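Beta-N-acetylhexosaminidase (Thermotoga neapolitana, PDB 5BZA) probably hydrolyses terminal non-reducing N-acetyl-D-hexosamine residues in N-acetyl-beta-D-hexosaminides, as a family 3 glycoside hydrolase. Local coordinates at residues B[256-261]-B[282-287]; B[336-341]-B[443-448]. All blocks are in the same frame, centred on the assembly; numbering follows the deposited sequence.

In the fold
The chain begins with the TIM-barrel domain, whose parallel strands run from 9-13 to 273-275. Contact 1 comes late in this domain. It closes a short loop of 20 residues that holds most of helix 258-268 and the last barrel strand, 273-275, and it joins that helix to helix 281-293 on the outside of the barrel. Helices 299-314 and 323-331 then lead to the C-terminal domain. Contact 2 closes a much longer loop of 101 residues there, tying the segment after strand 334-335 to strand 443-446. The two contacts follow in series and neither nest nor cross. The centres of contact 1 and contact 2 are about 46 Å apart, and their nearest atoms about 26 Å.

Contact 1 of 2, residues B[256-261]-B[282-287]; sequences FSVEEA and PVYYES
Val-258 lays its CG1 methyl over one face of the Tyr-284 ring. Val-258 CG1 stands 3.6 Å from the centroid of the Tyr-284 ring, only 15° off the ring normal, which makes a CH-pi contact. Val-258 CG1 leans toward the rim, at 3.5 Å from Tyr-284 CD2. The second methyl, Val-258 CG2, reaches the phenol end, 3.7 Å from Tyr-284 CZ. Val-258 CG1 also meets Val-283 CG1 at 4.2 Å and Ser-287 CB at 4.0 Å. Three residues from about one turn of helix 281-293 thus touch this methyl. Ser-287 has its OG anti to the backbone N (chi1 -176°), and this sets the hydroxyl 3.4 Å from Glu-259 CA. The two helices lie on the outside of the TIM barrel of the family 3 N-terminal domain, one before and one after strand 273-275. Val-258 sits in the first turn of its helix, which a capping box holds. Glu-260 N donates to Ser-257 OG, and Ser-257 N donates to Glu-260 OE1 at 2.6 Å, on the anti side of the carboxylate, tilted 27° out of its plane. Further out, the carboxylate of Glu-259 forms a salt bridge with Lys-290, a second link to helix 281-293. Met-247 and Val-262 also pack on Tyr-284.

Contact 2 of 2, residues B[336-341]-B[443-448]; sequences TRMRKE and SVVITH. With CD (cadmium ion), chain M.
Thr-336 pairs with Val-444 at the edge of the mixed sheet of the C-terminal domain, where strand 334-335 runs antiparallel to strand 443-446. Thr-336 N donates to Val-444 O at 2.9 Å. In return, Val-444 N donates to the side chain, Thr-336 OG1, at 2.9 Å and 173°. With chi1 at 61°, OG1 lies between the backbone N and the carbonyl carbon and faces this amide.

The tight part is around Met-338. Its chain bends at chi2 (-71°) and brings Met-338 CE to 3.5 Å from Val-445 CG2, closer than usual for two carbons. The two side chains cross at about a right angle. Met-338 SD rests 3.8 Å from Ser-443 OG. Ile-426 and Leu-462 also pack on this buried methionine.

The Arg-337 side is looser. Its side chain is exposed, and a water fills in between the segments, bonded to Thr-336 OG1, Arg-337 O and Ser-443 OG. With an alanine in place of Thr-336, Val-444 N would probably lose its acceptor and the bridging water one of its holds. Past the strand, His-448 ND1 donates to Ala-332 O. At the ring edge and in its plane, His-448 NE2 binds a cadmium ion at 2.7 Å.

Contact 1 of 2, residues B[256-261]-B[282-287]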
ATOM      1  N   PHE B 256     -16.948 -34.365   9.462  1.00 18.18           N
ATOM      2  CA  PHE B 256     -18.183 -33.970  10.081  1.00 16.31           C
ATOM      3  C   PHE B 256     -19.117 -33.431   9.021  1.00 17.55           C
ATOM      4  O   PHE B 256     -18.682 -32.958   7.972  1.00 17.75           O
ATOM      5  CB  PHE B 256     -17.925 -32.933  11.192  1.00 17.40           C
ATOM      6  CG  PHE B 256     -17.001 -33.437  12.284  1.00 17.64           C
ATOM      7  CD1 PHE B 256     -15.623 -33.377  12.129  1.00 17.04           C
ATOM      8  CD2 PHE B 256     -17.512 -34.060  13.420  1.00 20.54           C
ATOM      9  CE1 PHE B 256     -14.768 -33.885  13.094  1.00 16.06           C
ATOM     10  CE2 PHE B 256     -16.665 -34.579  14.389  1.00 19.69           C
ATOM     11  CZ  PHE B 256     -15.297 -34.485  14.229  1.00 19.16           C
ATOM     12  N   SER B 257     -20.409 -33.514   9.286  1.00 19.00           N
ATOM     13  CA  SER B 257     -21.371 -32.939   8.380  1.00 18.28           C
ATOM     14  C   SER B 257     -21.456 -31.463   8.713  1.00 21.04           C
ATOM     15  O   SER B 257     -21.060 -31.057   9.828  1.00 23.00           O
ATOM     16  CB  SER B 257     -22.738 -33.608   8.531  1.00 21.93           C
ATOM     17  OG  SER B 257     -23.393 -33.195   9.730  1.00 23.49           O
ATOM     18  N   VAL B 258     -21.943 -30.665   7.758  1.00 19.38           N
ATOM     19  CA  VAL B 258     -22.189 -29.250   7.989  1.00 17.44           C
ATOM     20  C   VAL B 258     -23.042 -29.099   9.248  1.00 22.86           C
ATOM     21  O   VAL B 258     -22.767 -28.267  10.130  1.00 20.76           O
ATOM     22  CB  VAL B 258     -22.950 -28.550   6.794  1.00 16.12           C
ATOM     23  CG1 VAL B 258     -23.440 -27.170   7.220  1.00 18.11           C
ATOM     24  CG2 VAL B 258     -22.077 -28.449   5.531  1.00 12.83           C
ATOM     25  N   GLU B 259     -24.075 -29.927   9.328  1.00 22.11           N
ATOM     26  CA  GLU B 259     -25.017 -29.848  10.431  1.00 24.33           C
ATOM     27  C   GLU B 259     -24.249 -30.145  11.753  1.00 24.42           C
ATOM     28  O   GLU B 259     -24.453 -29.477  12.783  1.00 26.35           O
ATOM     29  CB  GLU B 259     -26.159 -30.847  10.201  1.00 27.63           C
ATOM     30  CG  GLU B 259     -27.326 -30.744  11.172  1.00 33.42           C
ATOM     31  CD  GLU B 259     -28.107 -32.057  11.314  1.00 46.54           C
ATOM     32  OE1 GLU B 259     -27.463 -33.118  11.580  1.00 46.19           O
ATOM     33  OE2 GLU B 259     -29.349 -32.031  11.092  1.00 50.10           O
ATOM     34  N   GLU B 260     -23.337 -31.117  11.703  1.00 22.64           N
ATOM     35  CA  GLU B 260     -22.529 -31.479  12.873  1.00 23.09           C
ATOM     36  C   GLU B 260     -21.571 -30.318  13.250  1.00 22.95           C
ATOM     37  O   GLU B 260     -21.474 -29.917  14.423  1.00 19.14           O
ATOM     38  CB  GLU B 260     -21.745 -32.778  12.607  1.00 23.65           C
ATOM     39  CG  GLU B 260     -22.551 -34.105  12.698  1.00 21.72           C
ATOM     40  CD  GLU B 260     -21.747 -35.294  12.140  1.00 24.16           C
ATOM     41  OE1 GLU B 260     -20.832 -35.017  11.336  1.00 22.01           O
ATOM     42  OE2 GLU B 260     -21.995 -36.489  12.482  1.00 24.43           O
ATOM     43  N   ALA B 261     -20.866 -29.781  12.255  1.00 21.91           N
ATOM     44  CA  ALA B 261     -19.958 -28.645  12.478  1.00 18.74           C
ATOM     45  C   ALA B 261     -20.670 -27.474  13.150  1.00 19.24           C
ATOM     46  O   ALA B 261     -20.196 -26.921  14.156  1.00 17.02           O
ATOM     47  CB  ALA B 261     -19.340 -28.201  11.170  1.00 13.63           C
ATOM     48  N   PRO B 282     -25.702 -19.857   2.460  1.00 19.28           N
ATOM     49  CA  PRO B 282     -27.057 -20.405   2.616  1.00 20.22           C
ATOM     50  C   PRO B 282     -27.114 -21.823   3.261  1.00 19.63           C
ATOM     51  O   PRO B 282     -27.876 -21.999   4.220  1.00 18.07           O
ATOM     52  CB  PRO B 282     -27.591 -20.420   1.180  1.00 21.25           C
ATOM     53  CG  PRO B 282     -26.854 -19.322   0.501  1.00 19.70           C
ATOM     54  CD  PRO B 282     -25.461 -19.379   1.083  1.00 19.66           C
ATOM     55  N   VAL B 283     -26.352 -22.796   2.770  1.00 17.14           N
ATOM     56  CA  VAL B 283     -26.373 -24.129   3.398  1.00 19.95           C
ATOM     57  C   VAL B 283     -26.174 -24.033   4.906  1.00 19.95           C
ATOM     58  O   VAL B 283     -27.093 -24.332   5.685  1.00 21.41           O
ATOM     59  CB  VAL B 283     -25.331 -25.069   2.821  1.00 18.56           C
ATOM     60  CG1 VAL B 283     -25.407 -26.365   3.543  1.00 21.57           C
ATOM     61  CG2 VAL B 283     -25.627 -25.282   1.353  1.00 15.53           C
ATOM     62  N   TYR B 284     -25.000 -23.562   5.318  1.00 17.96           N
ATOM     63  CA  TYR B 284     -24.734 -23.394   6.734  1.00 14.84           C
ATOM     64  C   TYR B 284     -25.833 -22.620   7.420  1.00 19.27           C
ATOM     65  O   TYR B 284     -26.311 -23.029   8.486  1.00 19.51           O
ATOM     66  CB  TYR B 284     -23.401 -22.715   6.931  1.00 16.82           C
ATOM     67  CG  TYR B 284     -22.261 -23.630   6.647  1.00 13.95           C
ATOM     68  CD1 TYR B 284     -21.889 -23.898   5.344  1.00 12.64           C
ATOM     69  CD2 TYR B 284     -21.558 -24.246   7.682  1.00 15.85           C
ATOM     70  CE1 TYR B 284     -20.835 -24.736   5.054  1.00 13.66           C
ATOM     71  CE2 TYR B 284     -20.492 -25.079   7.410  1.00 16.45           C
ATOM     72  CZ  TYR B 284     -20.141 -25.327   6.087  1.00 18.40           C
ATOM     73  OH  TYR B 284     -19.094 -26.169   5.779  1.00 17.55           O
ATOM     74  N   TYR B 285     -26.276 -21.537   6.787  1.00 19.24           N
ATOM     75  CA  TYR B 285     -27.276 -20.670   7.403  1.00 16.47           C
ATOM     76  C   TYR B 285     -28.536 -21.496   7.677  1.00 20.77           C
ATOM     77  O   TYR B 285     -29.109 -21.467   8.785  1.00 19.54           O
ATOM     78  CB  TYR B 285     -27.610 -19.459   6.498  1.00 16.21           C
ATOM     79  CG  TYR B 285     -28.505 -18.433   7.149  1.00 14.33           C
ATOM     80  CD1 TYR B 285     -27.953 -17.387   7.876  1.00 17.07           C
ATOM     81  CD2 TYR B 285     -29.892 -18.508   7.048  1.00 15.48           C
ATOM     82  CE1 TYR B 285     -28.751 -16.442   8.488  1.00 17.43           C
ATOM     83  CE2 TYR B 285     -30.707 -17.564   7.667  1.00 14.79           C
ATOM     84  CZ  TYR B 285     -30.124 -16.527   8.371  1.00 14.86           C
ATOM     85  OH  TYR B 285     -30.889 -15.575   8.985  1.00 18.90           O
ATOM     86  N   GLU B 286     -28.981 -22.225   6.654  1.00 23.55           N
ATOM     87  CA  GLU B 286     -30.260 -22.916   6.790  1.00 25.92           C
ATOM     88  C   GLU B 286     -30.040 -23.990   7.845  1.00 25.25           C
ATOM     89  O   GLU B 286     -30.909 -24.242   8.702  1.00 25.61           O
ATOM     90  CB  GLU B 286     -30.761 -23.521   5.463  1.00 24.95           C
ATOM     91  CG  GLU B 286     -31.283 -22.474   4.416  1.00 36.36           C
ATOM     92  CD  GLU B 286     -32.417 -21.541   4.926  1.00 46.33           C
ATOM     93  OE1 GLU B 286     -33.416 -22.030   5.521  1.00 48.98           O
ATOM     94  OE2 GLU B 286     -32.319 -20.304   4.687  1.00 46.06           O
ATOM     95  N   SER B 287     -28.842 -24.573   7.816  1.00 20.40           N
ATOM     96  CA  SER B 287     -28.528 -25.629   8.764  1.00 20.64           C
ATOM     97  C   SER B 287     -28.670 -25.060  10.172  1.00 23.76           C
ATOM     98  O   SER B 287     -29.331 -25.681  11.035  1.00 25.95           O
ATOM     99  CB  SER B 287     -27.145 -26.204   8.522  1.00 21.30           C
ATOM    100  OG  SER B 287     -26.937 -27.273   9.407  1.00 26.77           O
TER

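Contact 2 of 2, residues B[336-341]-B[443-448]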
ATOM      1  N   THR B 336     -24.011  10.078 -22.718  1.00 21.33           N
ATOM      2  CA  THR B 336     -25.186  10.251 -23.589  1.00 28.40           C
ATOM      3  C   THR B 336     -26.121   9.028 -23.457  1.00 30.13           C
ATOM      4  O   THR B 336     -25.706   7.957 -22.959  1.00 30.98           O
ATOM      5  CB  THR B 336     -24.765  10.408 -25.076  1.00 29.85           C
ATOM      6  OG1 THR B 336     -24.068   9.223 -25.509  1.00 24.24           O
ATOM      7  CG2 THR B 336     -23.844  11.603 -25.251  1.00 29.69           C
ATOM      8  N   ARG B 337     -27.373   9.158 -23.901  1.00 31.21           N
ATOM      9  CA  ARG B 337     -28.304   8.023 -23.797  1.00 33.39           C
ATOM     10  C   ARG B 337     -27.939   6.840 -24.733  1.00 35.42           C
ATOM     11  O   ARG B 337     -27.651   7.021 -25.928  1.00 31.58           O
ATOM     12  CB  ARG B 337     -29.748   8.475 -24.044  1.00 36.79           C
ATOM     13  CG  ARG B 337     -30.702   7.305 -24.051  1.00 44.39           C
ATOM     14  CD  ARG B 337     -30.711   6.747 -22.611  1.00 56.07           C
ATOM     15  NE  ARG B 337     -31.881   5.959 -22.215  1.00 64.30           N
ATOM     16  CZ  ARG B 337     -32.154   5.645 -20.949  1.00 61.74           C
ATOM     17  NH1 ARG B 337     -31.352   6.073 -19.978  1.00 60.44           N
ATOM     18  NH2 ARG B 337     -33.227   4.922 -20.645  1.00 63.23           N
ATOM     19  N   MET B 338     -27.980   5.633 -24.170  1.00 37.78           N
ATOM     20  CA  MET B 338     -27.570   4.409 -24.856  1.00 38.12           C
ATOM     21  C   MET B 338     -28.697   3.411 -25.119  1.00 40.16           C
ATOM     22  O   MET B 338     -29.606   3.247 -24.298  1.00 40.51           O
ATOM     23  CB  MET B 338     -26.498   3.715 -24.033  1.00 33.78           C
ATOM     24  CG  MET B 338     -25.374   4.652 -23.615  1.00 29.90           C
ATOM     25  SD  MET B 338     -24.341   5.108 -25.008  1.00 33.55           S
ATOM     26  CE  MET B 338     -23.131   6.129 -24.180  1.00 25.76           C
ATOM     27  N   ARG B 339     -28.648   2.766 -26.277  1.00 40.31           N
ATOM     28  CA  ARG B 339     -29.642   1.750 -26.608  1.00 41.62           C
ATOM     29  C   ARG B 339     -29.318   0.433 -25.883  1.00 39.15           C
ATOM     30  O   ARG B 339     -28.354  -0.266 -26.228  1.00 35.34           O
ATOM     31  CB  ARG B 339     -29.697   1.541 -28.118  1.00 40.64           C
ATOM     32  CG  ARG B 339     -30.305   2.709 -28.869  1.00 45.65           C
ATOM     33  CD  ARG B 339     -30.189   2.478 -30.366  1.00 42.09           C
ATOM     34  NE  ARG B 339     -28.780   2.502 -30.767  1.00 43.56           N
ATOM     35  CZ  ARG B 339     -28.319   2.126 -31.958  1.00 40.68           C
ATOM     36  NH1 ARG B 339     -29.151   1.648 -32.882  1.00 45.25           N
ATOM     37  NH2 ARG B 339     -27.016   2.190 -32.213  1.00 31.76           N
ATOM     38  N   LYS B 340     -30.144   0.129 -24.880  1.00 41.48           N
ATOM     39  CA  LYS B 340     -30.051  -1.057 -24.017  1.00 42.12           C
ATOM     40  C   LYS B 340     -29.825  -2.339 -24.836  1.00 41.86           C
ATOM     41  O   LYS B 340     -28.915  -3.146 -24.561  1.00 34.82           O
ATOM     42  CB  LYS B 340     -31.350  -1.130 -23.192  1.00 49.60           C
ATOM     43  CG  LYS B 340     -31.691  -2.423 -22.439  1.00 53.37           C
ATOM     44  CD  LYS B 340     -30.697  -2.806 -21.329  1.00 50.77           C
ATOM     45  CE  LYS B 340     -31.341  -3.837 -20.408  1.00 54.87           C
ATOM     46  NZ  LYS B 340     -32.156  -4.848 -21.174  1.00 57.57           N
ATOM     47  N   GLU B 341     -30.619  -2.463 -25.894  1.00 45.82           N
ATOM     48  CA  GLU B 341     -30.584  -3.604 -26.807  1.00 44.52           C
ATOM     49  C   GLU B 341     -29.219  -3.870 -27.494  1.00 38.35           C
ATOM     50  O   GLU B 341     -29.018  -4.964 -28.026  1.00 36.49           O
ATOM     51  CB  GLU B 341     -31.707  -3.456 -27.860  1.00 42.39           C
ATOM     52  CG  GLU B 341     -31.644  -2.181 -28.713  1.00 46.75           C
ATOM     53  CD  GLU B 341     -32.229  -0.947 -27.989  1.00 51.70           C
ATOM     54  OE1 GLU B 341     -32.599  -1.066 -26.782  1.00 47.80           O
ATOM     55  OE2 GLU B 341     -32.279   0.151 -28.619  1.00 57.89           O
ATOM     56  N   SER B 443     -22.492   8.180 -29.649  1.00 19.46           N
ATOM     57  CA  SER B 443     -22.601   7.622 -28.301  1.00 18.35           C
ATOM     58  C   SER B 443     -21.317   7.850 -27.525  1.00 19.97           C
ATOM     59  O   SER B 443     -20.244   7.323 -27.859  1.00 18.25           O
ATOM     60  CB  SER B 443     -22.936   6.145 -28.371  1.00 17.79           C
ATOM     61  OG  SER B 443     -24.304   6.007 -28.674  1.00 15.35           O
ATOM     62  N   VAL B 444     -21.422   8.631 -26.468  1.00 18.28           N
ATOM     63  CA  VAL B 444     -20.216   9.068 -25.822  1.00 15.88           C
ATOM     64  C   VAL B 444     -20.344   8.887 -24.319  1.00 18.84           C
ATOM     65  O   VAL B 444     -21.377   9.239 -23.720  1.00 19.19           O
ATOM     66  CB  VAL B 444     -19.921  10.554 -26.151  1.00 19.54           C
ATOM     67  CG1 VAL B 444     -18.697  11.029 -25.386  1.00 21.85           C
ATOM     68  CG2 VAL B 444     -19.693  10.750 -27.674  1.00 21.30           C
ATOM     69  N   VAL B 445     -19.295   8.332 -23.719  1.00 17.60           N
ATOM     70  CA  VAL B 445     -19.170   8.210 -22.260  1.00 17.79           C
ATOM     71  C   VAL B 445     -17.900   8.957 -21.817  1.00 19.91           C
ATOM     72  O   VAL B 445     -16.827   8.758 -22.412  1.00 20.18           O
ATOM     73  CB  VAL B 445     -19.092   6.709 -21.789  1.00 15.94           C
ATOM     74  CG1 VAL B 445     -18.670   6.618 -20.315  1.00 12.95           C
ATOM     75  CG2 VAL B 445     -20.419   6.014 -21.976  1.00 14.11           C
ATOM     76  N   ILE B 446     -18.013   9.843 -20.824  1.00 17.10           N
ATOM     77  CA  ILE B 446     -16.818  10.540 -20.313  1.00 19.81           C
ATOM     78  C   ILE B 446     -16.489  10.081 -18.882  1.00 17.69           C
ATOM     79  O   ILE B 446     -17.371  10.101 -18.015  1.00 18.79           O
ATOM     80  CB  ILE B 446     -16.975  12.093 -20.312  1.00 21.99           C
ATOM     81  CG1 ILE B 446     -17.513  12.611 -21.661  1.00 19.74           C
ATOM     82  CG2 ILE B 446     -15.634  12.751 -19.980  1.00 18.24           C
ATOM     83  CD1 ILE B 446     -17.858  14.086 -21.632  1.00 23.06           C
ATOM     84  N   THR B 447     -15.240   9.670 -18.640  1.00 14.36           N
ATOM     85  CA  THR B 447     -14.871   9.097 -17.338  1.00 15.29           C
ATOM     86  C   THR B 447     -14.099  10.039 -16.433  1.00 16.85           C
ATOM     87  O   THR B 447     -14.125   9.882 -15.221  1.00 19.90           O
ATOM     88  CB  THR B 447     -14.039   7.806 -17.484  1.00 17.03           C
ATOM     89  OG1 THR B 447     -12.809   8.077 -18.184  1.00 15.53           O
ATOM     90  CG2 THR B 447     -14.841   6.748 -18.188  1.00 12.95           C
ATOM     91  N   HIS B 448     -13.384  10.978 -17.052  1.00 17.90           N
ATOM     92  CA  HIS B 448     -12.472  11.918 -16.404  1.00 16.04           C
ATOM     93  C   HIS B 448     -11.240  11.244 -15.799  1.00 19.74           C
ATOM     94  O   HIS B 448     -10.488  11.881 -15.050  1.00 15.61           O
ATOM     95  CB  HIS B 448     -13.185  12.752 -15.331  1.00 16.66           C
ATOM     96  CG  HIS B 448     -14.317  13.576 -15.862  1.00 18.55           C
ATOM     97  ND1 HIS B 448     -15.637  13.212 -15.715  1.00 19.48           N
ATOM     98  CD2 HIS B 448     -14.319  14.725 -16.587  1.00 18.94           C
ATOM     99  CE1 HIS B 448     -16.411  14.123 -16.288  1.00 18.37           C
ATOM    100  NE2 HIS B 448     -15.635  15.036 -16.835  1.00 18.75           N
TER
HETATM  101 CD    CD M 501     -16.515  17.285 -18.081  1.00 74.32          CD
HETATM  102  O   HOH W   1     -25.535   7.639 -27.047  1.00 25.69           O